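Local coordinates for McyG protein (Microcystis aeruginosa PCC 7806, PDB 4R0M) that binds phenylalanyl-adenylate in its adenylation domain and probably activates an aromatic acid for loading onto its peptidyl carrier domain during microcystin assembly, at residues E43-Y48 and A241-H246; Q214-L219 and Q267-W272. All blocks are in the same frame, centred on the assembly; numbering follows the deposited sequence.

Interaction 1. Residues E43-Y48 and A241-H246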
ATOM      1  N   GLU A  43      12.526   1.183 -21.639  1.00 40.83           N
ATOM      2  CA  GLU A  43      12.769   0.058 -20.736  1.00 40.78           C
ATOM      3  C   GLU A  43      14.251  -0.201 -20.493  1.00 40.81           C
ATOM      4  O   GLU A  43      15.096   0.109 -21.333  1.00 41.19           O
ATOM      5  CB  GLU A  43      12.085  -1.207 -21.260  1.00 40.50           C
ATOM      6  CG  GLU A  43      10.627  -0.998 -21.638  1.00 40.81           C
ATOM      7  CD  GLU A  43       9.874  -2.290 -21.870  1.00 41.90           C
ATOM      8  OE1 GLU A  43      10.519  -3.349 -22.028  1.00 42.64           O
ATOM      9  OE2 GLU A  43       8.626  -2.239 -21.896  1.00 42.07           O
ATOM     10  N   TYR A  44      14.547  -0.768 -19.328  1.00 40.51           N
ATOM     11  CA  TYR A  44      15.910  -1.096 -18.937  1.00 40.43           C
ATOM     12  C   TYR A  44      15.906  -2.409 -18.155  1.00 39.09           C
ATOM     13  O   TYR A  44      15.289  -2.508 -17.090  1.00 38.79           O
ATOM     14  CB  TYR A  44      16.517   0.050 -18.118  1.00 42.19           C
ATOM     15  CG  TYR A  44      17.865  -0.240 -17.493  1.00 44.48           C
ATOM     16  CD1 TYR A  44      18.933  -0.714 -18.262  1.00 45.57           C
ATOM     17  CD2 TYR A  44      18.079  -0.019 -16.132  1.00 45.83           C
ATOM     18  CE1 TYR A  44      20.168  -0.977 -17.686  1.00 46.74           C
ATOM     19  CE2 TYR A  44      19.311  -0.276 -15.548  1.00 46.97           C
ATOM     20  CZ  TYR A  44      20.352  -0.754 -16.328  1.00 47.57           C
ATOM     21  OH  TYR A  44      21.575  -1.007 -15.750  1.00 48.54           O
ATOM     22  N   PHE A  45      16.578  -3.418 -18.704  1.00 36.73           N
ATOM     23  CA  PHE A  45      16.643  -4.732 -18.070  1.00 35.27           C
ATOM     24  C   PHE A  45      17.906  -4.884 -17.230  1.00 33.86           C
ATOM     25  O   PHE A  45      19.005  -4.555 -17.674  1.00 33.47           O
ATOM     26  CB  PHE A  45      16.541  -5.856 -19.111  1.00 34.59           C
ATOM     27  CG  PHE A  45      16.650  -7.244 -18.531  1.00 34.85           C
ATOM     28  CD1 PHE A  45      15.610  -7.787 -17.776  1.00 34.67           C
ATOM     29  CD2 PHE A  45      17.790  -8.017 -18.752  1.00 34.33           C
ATOM     30  CE1 PHE A  45      15.711  -9.066 -17.245  1.00 34.67           C
ATOM     31  CE2 PHE A  45      17.893  -9.297 -18.226  1.00 34.25           C
ATOM     32  CZ  PHE A  45      16.854  -9.823 -17.470  1.00 34.46           C
ATOM     33  N   GLN A  46      17.720  -5.368 -16.007  1.00 32.89           N
ATOM     34  CA  GLN A  46      18.814  -5.678 -15.100  1.00 31.74           C
ATOM     35  C   GLN A  46      18.593  -7.092 -14.580  1.00 30.87           C
ATOM     36  O   GLN A  46      17.692  -7.329 -13.772  1.00 30.87           O
ATOM     37  CB  GLN A  46      18.856  -4.671 -13.944  1.00 32.12           C
ATOM     38  CG  GLN A  46      20.059  -4.811 -13.020  1.00 32.40           C
ATOM     39  CD  GLN A  46      20.041  -3.833 -11.855  1.00 32.43           C
ATOM     40  OE1 GLN A  46      18.997  -3.586 -11.243  1.00 32.69           O
ATOM     41  NE2 GLN A  46      21.207  -3.279 -11.532  1.00 31.50           N
ATOM     42  N   SER A  47      19.406  -8.032 -15.061  1.00 30.21           N
ATOM     43  CA  SER A  47      19.334  -9.425 -14.610  1.00 29.48           C
ATOM     44  C   SER A  47      19.676  -9.520 -13.126  1.00 28.49           C
ATOM     45  O   SER A  47      20.334  -8.634 -12.578  1.00 27.81           O
ATOM     46  CB  SER A  47      20.272 -10.317 -15.432  1.00 29.15           C
ATOM     47  OG  SER A  47      21.629 -10.129 -15.057  1.00 28.42           O
ATOM     48  N   TYR A  48      19.230 -10.595 -12.482  1.00 28.65           N
ATOM     49  CA  TYR A  48      19.497 -10.799 -11.057  1.00 29.48           C
ATOM     50  C   TYR A  48      20.991 -10.832 -10.735  1.00 30.15           C
ATOM     51  O   TYR A  48      21.405 -10.426  -9.646  1.00 30.31           O
ATOM     52  CB  TYR A  48      18.796 -12.053 -10.542  1.00 29.32           C
ATOM     53  CG  TYR A  48      17.297 -11.902 -10.426  1.00 29.10           C
ATOM     54  CD1 TYR A  48      16.738 -10.857  -9.685  1.00 29.27           C
ATOM     55  CD2 TYR A  48      16.437 -12.803 -11.044  1.00 28.99           C
ATOM     56  CE1 TYR A  48      15.365 -10.712  -9.575  1.00 29.23           C
ATOM     57  CE2 TYR A  48      15.061 -12.669 -10.937  1.00 29.33           C
ATOM     58  CZ  TYR A  48      14.531 -11.622 -10.202  1.00 29.58           C
ATOM     59  OH  TYR A  48      13.165 -11.478 -10.087  1.00 29.78           O
ATOM     60  N   ALA A 241      12.799 -16.419  -8.597  1.00 32.56           N
ATOM     61  CA  ALA A 241      13.731 -16.166  -9.705  1.00 32.50           C
ATOM     62  C   ALA A 241      12.992 -15.873 -11.018  1.00 32.59           C
ATOM     63  O   ALA A 241      13.481 -16.187 -12.108  1.00 32.88           O
ATOM     64  CB  ALA A 241      14.722 -17.316  -9.869  1.00 32.49           C
ATOM     65  N   CYS A 242      11.813 -15.264 -10.903  1.00 32.36           N
ATOM     66  CA  CYS A 242      10.997 -14.932 -12.068  1.00 32.55           C
ATOM     67  C   CYS A 242      11.229 -13.488 -12.505  1.00 32.60           C
ATOM     68  O   CYS A 242      11.865 -12.715 -11.791  1.00 32.83           O
ATOM     69  CB  CYS A 242       9.515 -15.176 -11.772  1.00 32.81           C
ATOM     70  SG  CYS A 242       8.724 -13.946 -10.706  1.00 33.25           S
ATOM     71  N   ASP A 243      10.717 -13.134 -13.680  1.00 32.71           N
ATOM     72  CA  ASP A 243      10.791 -11.761 -14.169  1.00 33.00           C
ATOM     73  C   ASP A 243       9.899 -10.827 -13.353  1.00 32.01           C
ATOM     74  O   ASP A 243       8.749 -11.162 -13.047  1.00 31.21           O
ATOM     75  CB  ASP A 243      10.407 -11.691 -15.649  1.00 33.96           C
ATOM     76  CG  ASP A 243      11.569 -12.008 -16.574  1.00 35.20           C
ATOM     77  OD1 ASP A 243      12.722 -11.658 -16.243  1.00 35.78           O
ATOM     78  OD2 ASP A 243      11.323 -12.597 -17.647  1.00 36.47           O
ATOM     79  N   GLN A 244      10.446  -9.668 -12.990  1.00 30.93           N
ATOM     80  CA  GLN A 244       9.674  -8.631 -12.302  1.00 30.67           C
ATOM     81  C   GLN A 244       9.796  -7.272 -12.988  1.00 30.00           C
ATOM     82  O   GLN A 244      10.875  -6.881 -13.443  1.00 29.44           O
ATOM     83  CB  GLN A 244      10.027  -8.542 -10.806  1.00 30.65           C
ATOM     84  CG  GLN A 244      11.444  -8.092 -10.480  1.00 30.59           C
ATOM     85  CD  GLN A 244      11.674  -7.955  -8.986  1.00 31.11           C
ATOM     86  OE1 GLN A 244      11.352  -6.928  -8.383  1.00 31.07           O
ATOM     87  NE2 GLN A 244      12.248  -8.990  -8.381  1.00 31.00           N
ATOM     88  N   ILE A 245       8.673  -6.567 -13.057  1.00 29.67           N
ATOM     89  CA  ILE A 245       8.596  -5.273 -13.726  1.00 29.36           C
ATOM     90  C   ILE A 245       8.145  -4.205 -12.734  1.00 29.52           C
ATOM     91  O   ILE A 245       7.241  -4.439 -11.926  1.00 29.25           O
ATOM     92  CB  ILE A 245       7.636  -5.321 -14.936  1.00 28.91           C
ATOM     93  CG1 ILE A 245       7.963  -6.526 -15.828  1.00 28.84           C
ATOM     94  CG2 ILE A 245       7.715  -4.029 -15.741  1.00 28.96           C
ATOM     95  CD1 ILE A 245       6.817  -6.981 -16.704  1.00 28.68           C
ATOM     96  N   HIS A 246       8.790  -3.043 -12.794  1.00 29.83           N
ATOM     97  CA  HIS A 246       8.439  -1.916 -11.939  1.00 30.04           C
ATOM     98  C   HIS A 246       8.212  -0.660 -12.732  1.00 30.36           C
ATOM     99  O   HIS A 246       9.092  -0.199 -13.466  1.00 30.40           O
ATOM    100  CB  HIS A 246       9.487  -1.714 -10.854  1.00 29.99           C
ATOM    101  CG  HIS A 246       9.520  -2.829  -9.841  1.00 30.62           C
ATOM    102  ND1 HIS A 246       8.678  -2.876  -8.792  1.00 30.43           N
ATOM    103  CD2 HIS A 246      10.314  -3.973  -9.761  1.00 30.47           C
ATOM    104  CE1 HIS A 246       8.926  -3.982  -8.069  1.00 30.32           C
ATOM    105  NE2 HIS A 246       9.926  -4.653  -8.664  1.00 30.85           N
TER

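Interaction 2. Residues Q214-L219 and Q267-W272. With FA5 (adenosine-5'-[phenylalaninyl-phosphate]), chain C.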
ATOM      1  N   GLN A 214       8.902 -20.099 -11.445  1.00 35.31           N
ATOM      2  CA  GLN A 214       9.883 -19.161 -12.011  1.00 35.83           C
ATOM      3  C   GLN A 214       9.465 -18.576 -13.366  1.00 34.61           C
ATOM      4  O   GLN A 214      10.101 -17.653 -13.871  1.00 33.60           O
ATOM      5  CB  GLN A 214      11.275 -19.801 -12.104  1.00 38.00           C
ATOM      6  CG  GLN A 214      11.359 -21.044 -12.979  1.00 40.78           C
ATOM      7  CD  GLN A 214      12.787 -21.395 -13.368  1.00 42.89           C
ATOM      8  OE1 GLN A 214      13.637 -20.515 -13.525  1.00 44.15           O
ATOM      9  NE2 GLN A 214      13.053 -22.688 -13.537  1.00 43.26           N
ATOM     10  N   GLN A 215       8.393 -19.118 -13.938  1.00 34.70           N
ATOM     11  CA  GLN A 215       7.867 -18.644 -15.217  1.00 35.14           C
ATOM     12  C   GLN A 215       6.920 -17.444 -15.072  1.00 34.89           C
ATOM     13  O   GLN A 215       6.468 -16.886 -16.077  1.00 35.55           O
ATOM     14  CB  GLN A 215       7.166 -19.781 -15.973  1.00 35.93           C
ATOM     15  CG  GLN A 215       8.094 -20.865 -16.511  1.00 36.71           C
ATOM     16  CD  GLN A 215       8.323 -22.003 -15.528  1.00 37.16           C
ATOM     17  OE1 GLN A 215       7.410 -22.426 -14.818  1.00 37.59           O
ATOM     18  NE2 GLN A 215       9.546 -22.514 -15.499  1.00 38.09           N
ATOM     19  N   GLU A 216       6.623 -17.050 -13.833  1.00 33.87           N
ATOM     20  CA  GLU A 216       5.730 -15.916 -13.580  1.00 33.24           C
ATOM     21  C   GLU A 216       6.339 -14.607 -14.062  1.00 32.58           C
ATOM     22  O   GLU A 216       7.561 -14.461 -14.132  1.00 32.29           O
ATOM     23  CB  GLU A 216       5.378 -15.785 -12.090  1.00 33.38           C
ATOM     24  CG  GLU A 216       4.756 -17.012 -11.432  1.00 33.82           C
ATOM     25  CD  GLU A 216       3.411 -17.417 -12.010  1.00 34.44           C
ATOM     26  OE1 GLU A 216       2.824 -16.644 -12.796  1.00 34.52           O
ATOM     27  OE2 GLU A 216       2.938 -18.524 -11.669  1.00 35.12           O
ATOM     28  N   VAL A 217       5.472 -13.663 -14.409  1.00 31.78           N
ATOM     29  CA  VAL A 217       5.888 -12.302 -14.719  1.00 31.14           C
ATOM     30  C   VAL A 217       5.067 -11.350 -13.850  1.00 30.39           C
ATOM     31  O   VAL A 217       3.856 -11.212 -14.034  1.00 29.68           O
ATOM     32  CB  VAL A 217       5.709 -11.967 -16.216  1.00 31.74           C
ATOM     33  CG1 VAL A 217       6.154 -10.540 -16.500  1.00 31.61           C
ATOM     34  CG2 VAL A 217       6.484 -12.948 -17.092  1.00 31.76           C
ATOM     35  N   THR A 218       5.733 -10.723 -12.884  1.00 30.07           N
ATOM     36  CA  THR A 218       5.078  -9.775 -11.984  1.00 29.55           C
ATOM     37  C   THR A 218       5.251  -8.348 -12.485  1.00 29.02           C
ATOM     38  O   THR A 218       6.289  -8.006 -13.055  1.00 28.47           O
ATOM     39  CB  THR A 218       5.611  -9.870 -10.537  1.00 29.76           C
ATOM     40  OG1 THR A 218       6.988  -9.481 -10.499  1.00 30.12           O
ATOM     41  CG2 THR A 218       5.468 -11.286  -9.987  1.00 29.98           C
ATOM     42  N   LEU A 219       4.224  -7.526 -12.278  1.00 28.94           N
ATOM     43  CA  LEU A 219       4.287  -6.100 -12.591  1.00 28.83           C
ATOM     44  C   LEU A 219       3.771  -5.264 -11.422  1.00 28.74           C
ATOM     45  O   LEU A 219       2.634  -5.436 -10.971  1.00 28.64           O
ATOM     46  CB  LEU A 219       3.514  -5.778 -13.878  1.00 29.18           C
ATOM     47  CG  LEU A 219       3.490  -4.326 -14.380  1.00 29.66           C
ATOM     48  CD1 LEU A 219       3.420  -4.270 -15.897  1.00 29.95           C
ATOM     49  CD2 LEU A 219       2.346  -3.527 -13.770  1.00 29.93           C
ATOM     50  N   GLN A 267       3.232  -9.898 -21.220  1.00 34.27           N
ATOM     51  CA  GLN A 267       2.560 -11.138 -20.827  1.00 34.01           C
ATOM     52  C   GLN A 267       2.612 -11.341 -19.311  1.00 33.51           C
ATOM     53  O   GLN A 267       3.095 -12.362 -18.814  1.00 33.75           O
ATOM     54  CB  GLN A 267       3.134 -12.344 -21.590  1.00 34.48           C
ATOM     55  CG  GLN A 267       2.717 -12.406 -23.055  1.00 34.71           C
ATOM     56  CD  GLN A 267       1.224 -12.625 -23.231  1.00 35.17           C
ATOM     57  OE1 GLN A 267       0.496 -11.719 -23.635  1.00 36.04           O
ATOM     58  NE2 GLN A 267       0.759 -13.827 -22.909  1.00 35.45           N
ATOM     59  N   VAL A 268       2.107 -10.340 -18.592  1.00 32.70           N
ATOM     60  CA  VAL A 268       2.144 -10.301 -17.132  1.00 31.08           C
ATOM     61  C   VAL A 268       1.116 -11.261 -16.537  1.00 30.69           C
ATOM     62  O   VAL A 268      -0.033 -11.307 -16.981  1.00 31.25           O
ATOM     63  CB  VAL A 268       1.927  -8.859 -16.625  1.00 30.89           C
ATOM     64  CG1 VAL A 268       1.762  -8.812 -15.112  1.00 30.41           C
ATOM     65  CG2 VAL A 268       3.082  -7.970 -17.066  1.00 30.82           C
ATOM     66  N   SER A 269       1.542 -12.027 -15.538  1.00 30.04           N
ATOM     67  CA  SER A 269       0.695 -13.041 -14.912  1.00 29.65           C
ATOM     68  C   SER A 269       0.241 -12.661 -13.501  1.00 29.24           C
ATOM     69  O   SER A 269      -0.773 -13.168 -13.018  1.00 28.93           O
ATOM     70  CB  SER A 269       1.420 -14.390 -14.878  1.00 29.27           C
ATOM     71  OG  SER A 269       2.642 -14.295 -14.163  1.00 28.95           O
ATOM     72  N   ILE A 270       1.010 -11.792 -12.846  1.00 29.20           N
ATOM     73  CA  ILE A 270       0.727 -11.355 -11.476  1.00 29.58           C
ATOM     74  C   ILE A 270       0.863  -9.836 -11.379  1.00 30.06           C
ATOM     75  O   ILE A 270       1.897  -9.275 -11.750  1.00 30.10           O
ATOM     76  CB  ILE A 270       1.682 -12.009 -10.444  1.00 29.71           C
ATOM     77  CG1 ILE A 270       1.624 -13.541 -10.522  1.00 29.67           C
ATOM     78  CG2 ILE A 270       1.362 -11.530  -9.030  1.00 29.19           C
ATOM     79  CD1 ILE A 270       2.754 -14.236  -9.788  1.00 29.96           C
ATOM     80  N   SER A 271      -0.183  -9.177 -10.884  1.00 30.07           N
ATOM     81  CA  SER A 271      -0.147  -7.731 -10.655  1.00 29.68           C
ATOM     82  C   SER A 271      -1.067  -7.332  -9.501  1.00 29.23           C
ATOM     83  O   SER A 271      -1.769  -8.177  -8.940  1.00 28.94           O
ATOM     84  CB  SER A 271      -0.499  -6.958 -11.933  1.00 29.60           C
ATOM     85  OG  SER A 271       0.000  -5.632 -11.861  1.00 29.68           O
ATOM     86  N   TRP A 272      -1.055  -6.044  -9.156  1.00 28.67           N
ATOM     87  CA  TRP A 272      -1.771  -5.544  -7.980  1.00 28.53           C
ATOM     88  C   TRP A 272      -2.020  -4.057  -8.011  1.00 28.66           C
ATOM     89  O   TRP A 272      -1.200  -3.282  -8.517  1.00 28.64           O
ATOM     90  CB  TRP A 272      -1.021  -5.944  -6.702  1.00 28.03           C
ATOM     91  CG  TRP A 272      -1.292  -5.076  -5.494  1.00 28.06           C
ATOM     92  CD1 TRP A 272      -2.496  -4.915  -4.806  1.00 27.94           C
ATOM     93  CD2 TRP A 272      -0.331  -4.230  -4.777  1.00 27.90           C
ATOM     94  NE1 TRP A 272      -2.347  -4.047  -3.755  1.00 27.70           N
ATOM     95  CE2 TRP A 272      -1.076  -3.599  -3.681  1.00 28.02           C
ATOM     96  CE3 TRP A 272       1.020  -3.941  -4.929  1.00 27.83           C
ATOM     97  CZ2 TRP A 272      -0.472  -2.721  -2.794  1.00 28.23           C
ATOM     98  CZ3 TRP A 272       1.618  -3.054  -4.026  1.00 28.15           C
ATOM     99  CH2 TRP A 272       0.889  -2.461  -2.985  1.00 28.14           C
TER
HETATM  100  C   FA5 C 701      -1.145  -2.025   3.066  0.60 33.90           C
HETATM  101  O   FA5 C 701      -1.899  -1.172   2.612  0.60 34.65           O
HETATM  102  CA  FA5 C 701      -1.276  -3.461   2.626  1.00 34.42           C
HETATM  103  N   FA5 C 701      -2.676  -3.770   2.790  1.00 36.01           N
HETATM  104  CB  FA5 C 701      -0.894  -3.658   1.152  1.00 35.54           C
HETATM  105  CG  FA5 C 701      -1.107  -5.031   0.502  1.00 35.30           C
HETATM  106  CD1 FA5 C 701      -1.926  -6.028   1.034  1.00 35.37           C
HETATM  107  CD2 FA5 C 701      -0.453  -5.305  -0.707  1.00 35.43           C
HETATM  108  CE1 FA5 C 701      -2.078  -7.259   0.383  1.00 35.06           C
HETATM  109  CE2 FA5 C 701      -0.603  -6.528  -1.370  1.00 34.98           C
HETATM  110  CZ  FA5 C 701      -1.420  -7.514  -0.820  1.00 35.11           C
HETATM  111  P   FA5 C 701      -0.478  -0.624   5.300  1.00 31.13           P
HETATM  112  OP1 FA5 C 701      -0.239   0.796   4.860  1.00 32.33           O
HETATM  113  OP2 FA5 C 701       0.257  -1.142   6.511  1.00 31.12           O
HETATM  114  OP3 FA5 C 701      -0.150  -1.615   4.056  0.60 32.75           O
HETATM  115  O5' FA5 C 701      -2.062  -0.754   5.568  1.00 31.02           O
HETATM  116  C5' FA5 C 701      -2.664  -1.946   6.067  1.00 30.16           C
HETATM  117  C4' FA5 C 701      -4.148  -1.680   6.265  1.00 29.90           C
HETATM  118  O4' FA5 C 701      -4.824  -1.443   5.024  1.00 29.53           O
HETATM  119  C3' FA5 C 701      -4.882  -2.853   6.882  1.00 29.97           C
HETATM  120  O3' FA5 C 701      -4.732  -2.895   8.300  1.00 30.72           O
HETATM  121  C2' FA5 C 701      -6.310  -2.579   6.469  1.00 30.42           C
HETATM  122  O2' FA5 C 701      -6.920  -1.641   7.364  1.00 30.32           O
HETATM  123  C1' FA5 C 701      -6.168  -1.925   5.111  1.00 30.19           C
HETATM  124  N9  FA5 C 701      -6.427  -2.945   4.063  1.00 31.15           N
HETATM  125  C8  FA5 C 701      -5.489  -3.579   3.335  1.00 31.08           C
HETATM  126  N7  FA5 C 701      -6.044  -4.450   2.456  1.00 31.43           N
HETATM  127  C5  FA5 C 701      -7.377  -4.391   2.621  1.00 31.59           C
HETATM  128  C6  FA5 C 701      -8.564  -5.048   2.019  1.00 31.76           C
HETATM  129  N6  FA5 C 701      -8.432  -5.971   1.039  1.00 32.13           N
HETATM  130  N1  FA5 C 701      -9.788  -4.698   2.481  1.00 31.88           N
HETATM  131  C2  FA5 C 701      -9.940  -3.783   3.461  1.00 31.82           C
HETATM  132  N3  FA5 C 701      -8.910  -3.143   4.048  1.00 31.55           N
HETATM  133  C4  FA5 C 701      -7.626  -3.399   3.683  1.00 31.51           C

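Interaction 1. Residues E43-Y48 and A241-H246
The phenol oxygen of Y48 takes part in two hydrogen bonds, as donor to a backbone carbonyl and as acceptor from a side-chain amide. Y48 OH lies 2.5 Å from C242 O, a very short bond, while Q244 NE2 points an N-H at the same OH over 3.2 Å, almost straight at 175° and practically within the amide plane. Both partners come to the phenol end of the ring, at its edge, and the ring and amide planes are turned 69° apart. With CG of Y48 anti to the carbonyl carbon (chi1 -72°), the ring reaches down from the first turn of helix 48-64 to the chain at C242. Alongside, Y48 CE2 comes within 3.8 Å of A241 C.

In the mixed sheet of the adenylation domain, strands 43-47 and 243-246 are not neighbours. Strand 33-37 runs between them, and Y48 links the two at the C-terminal end of 43-47 and the start of 243-246, just past S47, the N-cap residue of its helix. C242 is itself part of the Schellman motif that closes helix 227-240: its N bonds back to A237 O, with A241 as the C-prime residue. Y48 also packs on V238 of that helix.

The amide of Q244 is held at its other end as well. H246 NE2 donates to Q244 OE1 over 2.7 Å, in the carbonyl plane and on a lone pair, so the amide's rotation is fixed by bonds at both its oxygen and its nitrogen. A more modest meeting joins F45 and D243: the carboxylate atom D243 OD1 stands at the ring edge, 4.1 Å from F45 CE1, with the two planes nearly perpendicular. That carboxylate is already engaged with G33 N and H32 ND1, while S47 N sits over a face of the F45 ring, offset toward its rim.

Interaction 2. Residues Q214-L219 and Q267-W272
One face of the W272 indole, at the end of the segment paired with Q214-L219, receives the phenyl group of the bound phenylalanyl-adenylate. FA5 CD2 lies above that face, offset toward the rim near the CE2-CZ2 bond, 3.3 Å from W272 CZ2, while the indole nitrogen NE1 is bonded to A304 O. A second flat group, the carboxylate of E216, is met nearly along a C-O axis: S269 OG donates to E216 OE1 over 2.7 Å.

The same hydroxyl accepts the amide of V217, with V217 N 2.9 Å from S269 OG and the bond close to straight. Chi1 of S269 (59°) sets OG between its backbone N and carbonyl carbon, where it can meet both groups. The other carboxylate oxygen of E216 forms a salt bridge with K299, and with an alanine in its place K299 would probably lose this charge partner and the S269 hydroxyl its acceptor.

Strands 217-219 and 270-272 are parallel neighbours, 13° apart in direction, in the central sheet of the ANL-type adenylation domain. V217 O takes two consecutive amides, S269 N in its carbonyl plane and I270 N tilted out of it, and L219 N then bonds to I270 O over 3.0 Å. On one face T218 and I270 lie side by side, CG2 to CB 3.9 Å, beneath helix 227-240; E216 CG also touches I270 CD1, the two side chains crossing at about a right angle. Toward helix 258-265, V268 CG1 packs 3.7 Å from L219 CB, and V268 CG2 meets V217 CG1 from across. Here the S271 hydroxyl donates to L219 O over 2.8 Å, tilted from the carbonyl plane, and is also bonded to W259 NE1.

Overall arrangement
Interactions 1 and 2 sit side by side in one sheet, the first near its edge, the second closer to the ligand pocket. Their centres are 11 Å apart, and strands 243-246 and 217-220 are direct neighbours: I245 N lies 2.8 Å from T218 O, and D243 O lies 3.1 Å from T218 N, both probable hydrogen bonds. Strand 217-220, helix 227-240 and strand 243-246 form a beta-alpha-beta crossover, and the helix packs against residues of both contacts. The chain then returns through helix 258-265 to strand 270-273, on the far side of 217-220. Interaction 2 reaches the adenylate directly through W272. In interaction 1 the side chain of Q244 is about 14 Å from the bound FA5.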